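Local coordinates for glyoxalase-like domain protein (Staphylococcus aureus, PDB 3P8A) that is of unknown function but belongs to the glyoxalase-like (VOC) family, whose members are often metal-dependent enzymes or small-molecule-binding proteins, at residues E127-V132 / L209-M214; I216-E219 / T224-I227. All coordinates share one frame; numbering follows the deposited sequence.

Interaction 1. Residues E127-V132 / L209-M214; sequences EQVEVV and LKWFDM
Val129 lays its CG1 methyl against the pyrrole part of the Trp211 indole, touching CD1 at 4.1 Å. It meets the ring obliquely, a contact between the two sheet-and-helix halves of this glyoxalase-like fold. Val129 follows directly on a Schellman motif that ends helix 117-125. There Gln128, with a positive phi of 61°, is the C-prime residue, its N bonded to Gln125 O while Val129 N returns to Leu124 O. The reversal turns the chain into strand 130-139 and directs the CB of Val129 toward helix 201-212. A compact branched side chain suits this spot, since it fits between Leu124, Ile154 and the indole without a long, flexible tail. Trp211 also leans on Ile154, giving the two residues a shared apolar neighbour. Its CG lies anti to the carbonyl carbon (chi1 -55°), which carries the indole toward Val129. Trp211 CB sits 3.8 Å above the plane of the Phe212 ring, over its centre.

Beside this apolar patch the link is polar and solvent-mediated. The side chain of Glu127, extended beyond CG, carries its carboxylate toward the last turn of helix 201-212, and each oxygen has its own task. OE1 forms a salt bridge with Lys123. OE2 accepts a hydrogen bond from a water at 2.8 Å. Lys210 O lies 6.3 Å from Met214 N, too far for a helical bond, because the helix unwinds at Asp213, where phi turns positive. The long aliphatic stem of Lys210 suits the solvent-exposed surface, but its NZ stays 6.7 Å from Glu127 OE2 and makes no salt bridge with it. The bridging water instead completes the connection, donating its other hydrogen to Lys210 O at 2.6 Å.

Interaction 2. Residues I216-E219 / T224-I227; sequences IVEE and TDLI
Strands 216-219 and 224-227 run antiparallel (175° between their directions) and are interrupted by a classic beta bulge, in which Val217 and Glu218 both face Asp225. Asp225 O takes a good bond from Val217 N at 2.9 Å and a weak one from Glu218 N, while Asp225 N returns to Glu218 O at 2.9 Å. The near-helical psi of Val217 (-46°) at the bulge brings its side chain round toward the partner strand, with CB 3.8 Å from Asp225 CB. Val217 CG2, anti to the carbonyl carbon, reaches CG2 of the extended Ile227 at 3.6 Å. Asp225 is buried and carries its charge to Arg236 in a salt bridge, whereas Glu218, partly exposed, turns to Asn220.

On the other face Glu219 folds back at chi2 (64°), so that OE2 accepts a hydrogen bond from Thr224 OG1 at 2.7 Å, on its syn side and 34° out of the carboxylate plane. Thr224 OG1 also bonds Arg201 NH1. Nearby, Ile216 CG1 packs on Leu226 CD2. This face lies against helix 201-212, with Leu209 under Ile216 and Leu226 and Val205 under Thr224, while strand 234-239 pairs with 223-227 on its far edge.

In the fold
Along the chain the two come in series: both segments of interaction 1 precede those of interaction 2, and their centres lie 18 Å apart. Helix 201-212 connects them. Near its C-terminal end it meets the turn that leads into strand 130-139, at the edge of the eight-stranded sheet, and strand 215-219 then follows it to form the edge of the seven-stranded sheet. The two contacts touch directly: Leu209 CD2 packs on Ile216 CG1 and Leu226 CD2, and the selenium of selenomethionine Met214 rests on Leu226 CB. Interaction 1 thus spans the two halves of the glyoxalase-like fold through Trp211, while interaction 2 lies within one of them, against the same helix.

Interaction 1. Residues E127-V132 / L209-M214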
ATOM      1  N   GLU A 127      -8.748   0.339  21.854  1.00 22.77           N
ATOM      2  CA  GLU A 127      -9.967  -0.208  21.240  1.00 21.42           C
ATOM      3  C   GLU A 127      -9.868  -1.730  21.156  1.00 21.68           C
ATOM      4  O   GLU A 127     -10.689  -2.372  20.505  1.00 21.06           O
ATOM      5  CB  GLU A 127     -10.199   0.389  19.835  1.00 22.78           C
ATOM      6  CG  GLU A 127     -10.445   1.890  19.844  1.00 35.54           C
ATOM      7  CD  GLU A 127     -10.517   2.501  18.461  1.00 67.22           C
ATOM      8  OE1 GLU A 127      -9.498   2.442  17.733  1.00 67.53           O
ATOM      9  OE2 GLU A 127     -11.603   3.006  18.094  1.00 59.06           O
ATOM     10  N   GLN A 128      -8.854  -2.305  21.813  1.00 17.14           N
ATOM     11  CA  GLN A 128      -8.590  -3.746  21.837  1.00 16.66           C
ATOM     12  C   GLN A 128      -8.302  -4.357  20.456  1.00 20.39           C
ATOM     13  O   GLN A 128      -8.612  -5.518  20.214  1.00 19.59           O
ATOM     14  CB  GLN A 128      -9.669  -4.526  22.644  1.00 17.64           C
ATOM     15  CG  GLN A 128      -9.254  -5.934  23.149  1.00 33.24           C
ATOM     16  CD  GLN A 128      -8.026  -5.983  24.039  1.00 39.60           C
ATOM     17  OE1 GLN A 128      -7.677  -5.013  24.709  1.00 28.54           O
ATOM     18  NE2 GLN A 128      -7.367  -7.140  24.089  1.00 36.82           N
ATOM     19  N   VAL A 129      -7.745  -3.574  19.533  1.00 17.20           N
ATOM     20  CA  VAL A 129      -7.329  -4.177  18.265  1.00 17.44           C
ATOM     21  C   VAL A 129      -5.917  -4.707  18.507  1.00 20.22           C
ATOM     22  O   VAL A 129      -5.068  -3.971  19.038  1.00 18.94           O
ATOM     23  CB  VAL A 129      -7.515  -3.380  16.931  1.00 21.16           C
ATOM     24  CG1 VAL A 129      -8.033  -1.967  17.136  1.00 20.70           C
ATOM     25  CG2 VAL A 129      -6.268  -3.391  16.059  1.00 21.43           C
ATOM     26  N   GLU A 130      -5.707  -6.007  18.246  1.00 17.21           N
ATOM     27  CA  GLU A 130      -4.404  -6.642  18.440  1.00 17.88           C
ATOM     28  C   GLU A 130      -3.500  -6.087  17.340  1.00 23.68           C
ATOM     29  O   GLU A 130      -3.895  -6.054  16.178  1.00 24.14           O
ATOM     30  CB  GLU A 130      -4.515  -8.183  18.385  1.00 19.61           C
ATOM     31  CG  GLU A 130      -3.195  -8.959  18.410  1.00 35.45           C
ATOM     32  CD  GLU A 130      -2.333  -8.947  19.670  1.00 60.01           C
ATOM     33  OE1 GLU A 130      -2.882  -8.778  20.786  1.00 53.45           O
ATOM     34  OE2 GLU A 130      -1.104  -9.162  19.538  1.00 39.54           O
ATOM     35  N   VAL A 131      -2.354  -5.547  17.730  1.00 20.69           N
ATOM     36  CA  VAL A 131      -1.397  -4.968  16.793  1.00 20.11           C
ATOM     37  C   VAL A 131      -0.079  -5.755  16.861  1.00 22.94           C
ATOM     38  O   VAL A 131       0.187  -6.376  17.878  1.00 21.81           O
ATOM     39  CB  VAL A 131      -1.169  -3.438  17.010  1.00 23.72           C
ATOM     40  CG1 VAL A 131      -2.466  -2.651  16.919  1.00 22.78           C
ATOM     41  CG2 VAL A 131      -0.454  -3.149  18.334  1.00 24.06           C
ATOM     42  N   VAL A 132       0.714  -5.737  15.776  1.00 19.30           N
ATOM     43  CA  VAL A 132       2.063  -6.315  15.696  1.00 18.57           C
ATOM     44  C   VAL A 132       2.993  -5.154  15.380  1.00 21.30           C
ATOM     45  O   VAL A 132       2.775  -4.423  14.410  1.00 18.34           O
ATOM     46  CB  VAL A 132       2.242  -7.501  14.716  1.00 21.82           C
ATOM     47  CG1 VAL A 132       3.710  -7.887  14.563  1.00 21.60           C
ATOM     48  CG2 VAL A 132       1.438  -8.715  15.167  1.00 22.12           C
ATOM     49  N   LEU A 209     -13.553   1.748   8.916  1.00 10.46           N
ATOM     50  CA  LEU A 209     -14.040   2.937   9.656  1.00 11.38           C
ATOM     51  C   LEU A 209     -13.496   2.948  11.093  1.00 15.12           C
ATOM     52  O   LEU A 209     -13.084   3.998  11.591  1.00 13.62           O
ATOM     53  CB  LEU A 209     -15.569   2.990   9.692  1.00 12.20           C
ATOM     54  CG  LEU A 209     -16.268   3.285   8.378  1.00 17.65           C
ATOM     55  CD1 LEU A 209     -17.731   2.916   8.460  1.00 19.38           C
ATOM     56  CD2 LEU A 209     -16.076   4.728   7.954  1.00 18.52           C
ATOM     57  N   LYS A 210     -13.439   1.763  11.710  1.00 13.77           N
ATOM     58  CA  LYS A 210     -12.983   1.531  13.069  1.00 14.77           C
ATOM     59  C   LYS A 210     -11.489   1.784  13.195  1.00 20.54           C
ATOM     60  O   LYS A 210     -11.077   2.615  14.012  1.00 20.18           O
ATOM     61  CB  LYS A 210     -13.305   0.091  13.464  1.00 19.35           C
ATOM     62  CG  LYS A 210     -13.463  -0.139  14.959  1.00 36.90           C
ATOM     63  CD  LYS A 210     -13.684  -1.613  15.300  1.00 48.63           C
ATOM     64  CE  LYS A 210     -15.112  -2.110  15.131  1.00 57.85           C
ATOM     65  NZ  LYS A 210     -15.986  -1.715  16.264  1.00 69.09           N
ATOM     66  N   TRP A 211     -10.680   1.098  12.361  1.00 15.86           N
ATOM     67  CA  TRP A 211      -9.225   1.174  12.382  1.00 15.20           C
ATOM     68  C   TRP A 211      -8.623   2.485  11.868  1.00 18.68           C
ATOM     69  O   TRP A 211      -7.631   2.956  12.421  1.00 17.49           O
ATOM     70  CB  TRP A 211      -8.627   0.014  11.588  1.00 13.15           C
ATOM     71  CG  TRP A 211      -9.059  -1.363  12.004  1.00 13.57           C
ATOM     72  CD1 TRP A 211      -9.380  -1.785  13.262  1.00 16.56           C
ATOM     73  CD2 TRP A 211      -9.054  -2.537  11.177  1.00 12.39           C
ATOM     74  NE1 TRP A 211      -9.636  -3.139  13.257  1.00 15.08           N
ATOM     75  CE2 TRP A 211      -9.440  -3.626  11.990  1.00 15.37           C
ATOM     76  CE3 TRP A 211      -8.804  -2.763   9.808  1.00 12.66           C
ATOM     77  CZ2 TRP A 211      -9.597  -4.917  11.483  1.00 13.83           C
ATOM     78  CZ3 TRP A 211      -8.947  -4.045   9.308  1.00 13.43           C
ATOM     79  CH2 TRP A 211      -9.340  -5.106  10.135  1.00 14.05           C
ATOM     80  N   PHE A 212      -9.186   3.058  10.816  1.00 14.34           N
ATOM     81  CA  PHE A 212      -8.573   4.248  10.205  1.00 13.23           C
ATOM     82  C   PHE A 212      -9.263   5.563  10.417  1.00 16.87           C
ATOM     83  O   PHE A 212      -8.843   6.569   9.833  1.00 13.93           O
ATOM     84  CB  PHE A 212      -8.243   3.977   8.720  1.00 13.05           C
ATOM     85  CG  PHE A 212      -7.640   2.610   8.487  1.00 12.25           C
ATOM     86  CD1 PHE A 212      -6.419   2.259   9.068  1.00 13.71           C
ATOM     87  CD2 PHE A 212      -8.305   1.662   7.723  1.00 11.40           C
ATOM     88  CE1 PHE A 212      -5.880   0.986   8.888  1.00 14.73           C
ATOM     89  CE2 PHE A 212      -7.771   0.382   7.547  1.00 14.27           C
ATOM     90  CZ  PHE A 212      -6.559   0.052   8.128  1.00 13.99           C
ATOM     91  N   ASP A 213     -10.359   5.562  11.222  1.00 16.45           N
ATOM     92  CA  ASP A 213     -11.123   6.763  11.544  1.00 17.14           C
ATOM     93  C   ASP A 213     -11.559   7.497  10.263  1.00 17.52           C
ATOM     94  O   ASP A 213     -11.456   8.722  10.154  1.00 15.83           O
ATOM     95  CB  ASP A 213     -10.281   7.679  12.472  1.00 20.55           C
ATOM     96  CG  ASP A 213     -11.045   8.159  13.678  1.00 46.82           C
ATOM     97  OD1 ASP A 213     -10.715   7.716  14.808  1.00 49.79           O
ATOM     98  OD2 ASP A 213     -11.993   8.955  13.497  1.00 58.76           O
HETATM   99  N   MSE A 214     -11.990   6.724   9.265  1.00 13.48           N
HETATM  100  CA  MSE A 214     -12.378   7.253   7.971  1.00 12.02           C
HETATM  101  C   MSE A 214     -13.798   7.823   7.979  1.00 18.79           C
HETATM  102  O   MSE A 214     -14.566   7.542   8.895  1.00 19.51           O
HETATM  103  CB  MSE A 214     -12.250   6.144   6.906  1.00 12.95           C
HETATM  104  CG  MSE A 214     -10.819   5.882   6.469  1.00 18.22           C
HETATM  105 SE   MSE A 214     -10.747   4.400   5.189  1.00 24.49          SE
HETATM  106  CE  MSE A 214      -8.800   4.135   4.975  1.00 21.34           C
TER
HETATM  107  O   HOH W   1     -11.835   4.473  15.738  1.00 29.46           O

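Interaction 2. Residues I216-E219 / T224-I227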
ATOM      1  N   ILE A 216     -17.467   8.365   5.679  1.00 16.53           N
ATOM      2  CA  ILE A 216     -18.278   7.724   4.647  1.00 17.32           C
ATOM      3  C   ILE A 216     -18.594   8.805   3.631  1.00 19.39           C
ATOM      4  O   ILE A 216     -19.056   9.885   3.997  1.00 19.27           O
ATOM      5  CB  ILE A 216     -19.574   7.055   5.201  1.00 21.05           C
ATOM      6  CG1 ILE A 216     -19.261   6.033   6.305  1.00 22.35           C
ATOM      7  CG2 ILE A 216     -20.415   6.398   4.078  1.00 21.71           C
ATOM      8  CD1 ILE A 216     -20.233   6.054   7.462  1.00 29.43           C
ATOM      9  N   VAL A 217     -18.364   8.503   2.358  1.00 12.61           N
ATOM     10  CA  VAL A 217     -18.603   9.422   1.249  1.00 12.06           C
ATOM     11  C   VAL A 217     -19.880   9.010   0.481  1.00 15.05           C
ATOM     12  O   VAL A 217     -20.698   9.854   0.140  1.00 17.29           O
ATOM     13  CB  VAL A 217     -17.340   9.448   0.338  1.00 15.35           C
ATOM     14  CG1 VAL A 217     -17.575  10.221  -0.951  1.00 14.75           C
ATOM     15  CG2 VAL A 217     -16.145  10.019   1.081  1.00 15.23           C
ATOM     16  N   GLU A 218     -20.020   7.724   0.180  1.00  9.51           N
ATOM     17  CA  GLU A 218     -21.104   7.212  -0.633  1.00  8.65           C
ATOM     18  C   GLU A 218     -21.393   5.788  -0.254  1.00 13.34           C
ATOM     19  O   GLU A 218     -20.483   5.033   0.048  1.00 14.14           O
ATOM     20  CB  GLU A 218     -20.720   7.308  -2.133  1.00 10.15           C
ATOM     21  CG  GLU A 218     -21.582   6.488  -3.109  1.00 13.67           C
ATOM     22  CD  GLU A 218     -22.973   7.022  -3.371  1.00 29.00           C
ATOM     23  OE1 GLU A 218     -23.200   8.212  -3.069  1.00 26.01           O
ATOM     24  OE2 GLU A 218     -23.826   6.274  -3.910  1.00 10.44           O
ATOM     25  N   GLU A 219     -22.682   5.424  -0.272  1.00  7.68           N
ATOM     26  CA  GLU A 219     -23.137   4.084   0.021  1.00  7.38           C
ATOM     27  C   GLU A 219     -24.264   3.748  -0.954  1.00 11.92           C
ATOM     28  O   GLU A 219     -25.219   4.526  -1.083  1.00  9.55           O
ATOM     29  CB  GLU A 219     -23.633   4.032   1.473  1.00  9.17           C
ATOM     30  CG  GLU A 219     -24.454   2.792   1.806  1.00 16.13           C
ATOM     31  CD  GLU A 219     -23.769   1.443   1.741  1.00 29.09           C
ATOM     32  OE1 GLU A 219     -24.491   0.446   1.521  1.00 30.27           O
ATOM     33  OE2 GLU A 219     -22.545   1.364   2.000  1.00 29.95           O
ATOM     34  N   THR A 224     -19.182   1.256  -1.641  1.00  9.50           N
ATOM     35  CA  THR A 224     -19.053   2.235  -0.568  1.00  9.10           C
ATOM     36  C   THR A 224     -17.742   3.012  -0.781  1.00 13.70           C
ATOM     37  O   THR A 224     -16.683   2.388  -0.925  1.00 13.64           O
ATOM     38  CB  THR A 224     -18.990   1.525   0.776  1.00  9.54           C
ATOM     39  OG1 THR A 224     -20.162   0.744   0.917  1.00  9.36           O
ATOM     40  CG2 THR A 224     -18.845   2.502   1.967  1.00  3.75           C
ATOM     41  N   ASP A 225     -17.809   4.361  -0.777  1.00  8.38           N
ATOM     42  CA  ASP A 225     -16.608   5.194  -0.880  1.00  7.66           C
ATOM     43  C   ASP A 225     -16.243   5.693   0.505  1.00 10.39           C
ATOM     44  O   ASP A 225     -17.102   6.176   1.250  1.00  8.80           O
ATOM     45  CB  ASP A 225     -16.811   6.377  -1.814  1.00  8.81           C
ATOM     46  CG  ASP A 225     -16.839   5.984  -3.267  1.00 15.65           C
ATOM     47  OD1 ASP A 225     -16.318   4.898  -3.594  1.00 17.65           O
ATOM     48  OD2 ASP A 225     -17.395   6.751  -4.072  1.00 14.37           O
ATOM     49  N   LEU A 226     -14.986   5.525   0.864  1.00  8.59           N
ATOM     50  CA  LEU A 226     -14.451   5.977   2.150  1.00  8.05           C
ATOM     51  C   LEU A 226     -13.332   7.001   1.911  1.00 13.07           C
ATOM     52  O   LEU A 226     -12.739   7.022   0.840  1.00 10.24           O
ATOM     53  CB  LEU A 226     -13.943   4.775   2.949  1.00  8.00           C
ATOM     54  CG  LEU A 226     -14.975   3.693   3.312  1.00 12.73           C
ATOM     55  CD1 LEU A 226     -14.332   2.580   4.114  1.00 13.98           C
ATOM     56  CD2 LEU A 226     -16.150   4.271   4.064  1.00 10.95           C
ATOM     57  N   ILE A 227     -13.081   7.884   2.886  1.00 11.04           N
ATOM     58  CA  ILE A 227     -12.013   8.866   2.779  1.00 11.31           C
ATOM     59  C   ILE A 227     -11.332   9.022   4.139  1.00 14.80           C
ATOM     60  O   ILE A 227     -12.002   8.965   5.169  1.00 12.42           O
ATOM     61  CB  ILE A 227     -12.501  10.228   2.170  1.00 15.47           C
ATOM     62  CG1 ILE A 227     -11.311  11.063   1.614  1.00 16.16           C
ATOM     63  CG2 ILE A 227     -13.402  11.038   3.151  1.00 16.20           C
ATOM     64  CD1 ILE A 227     -11.668  12.385   0.743  1.00 16.99           C
TER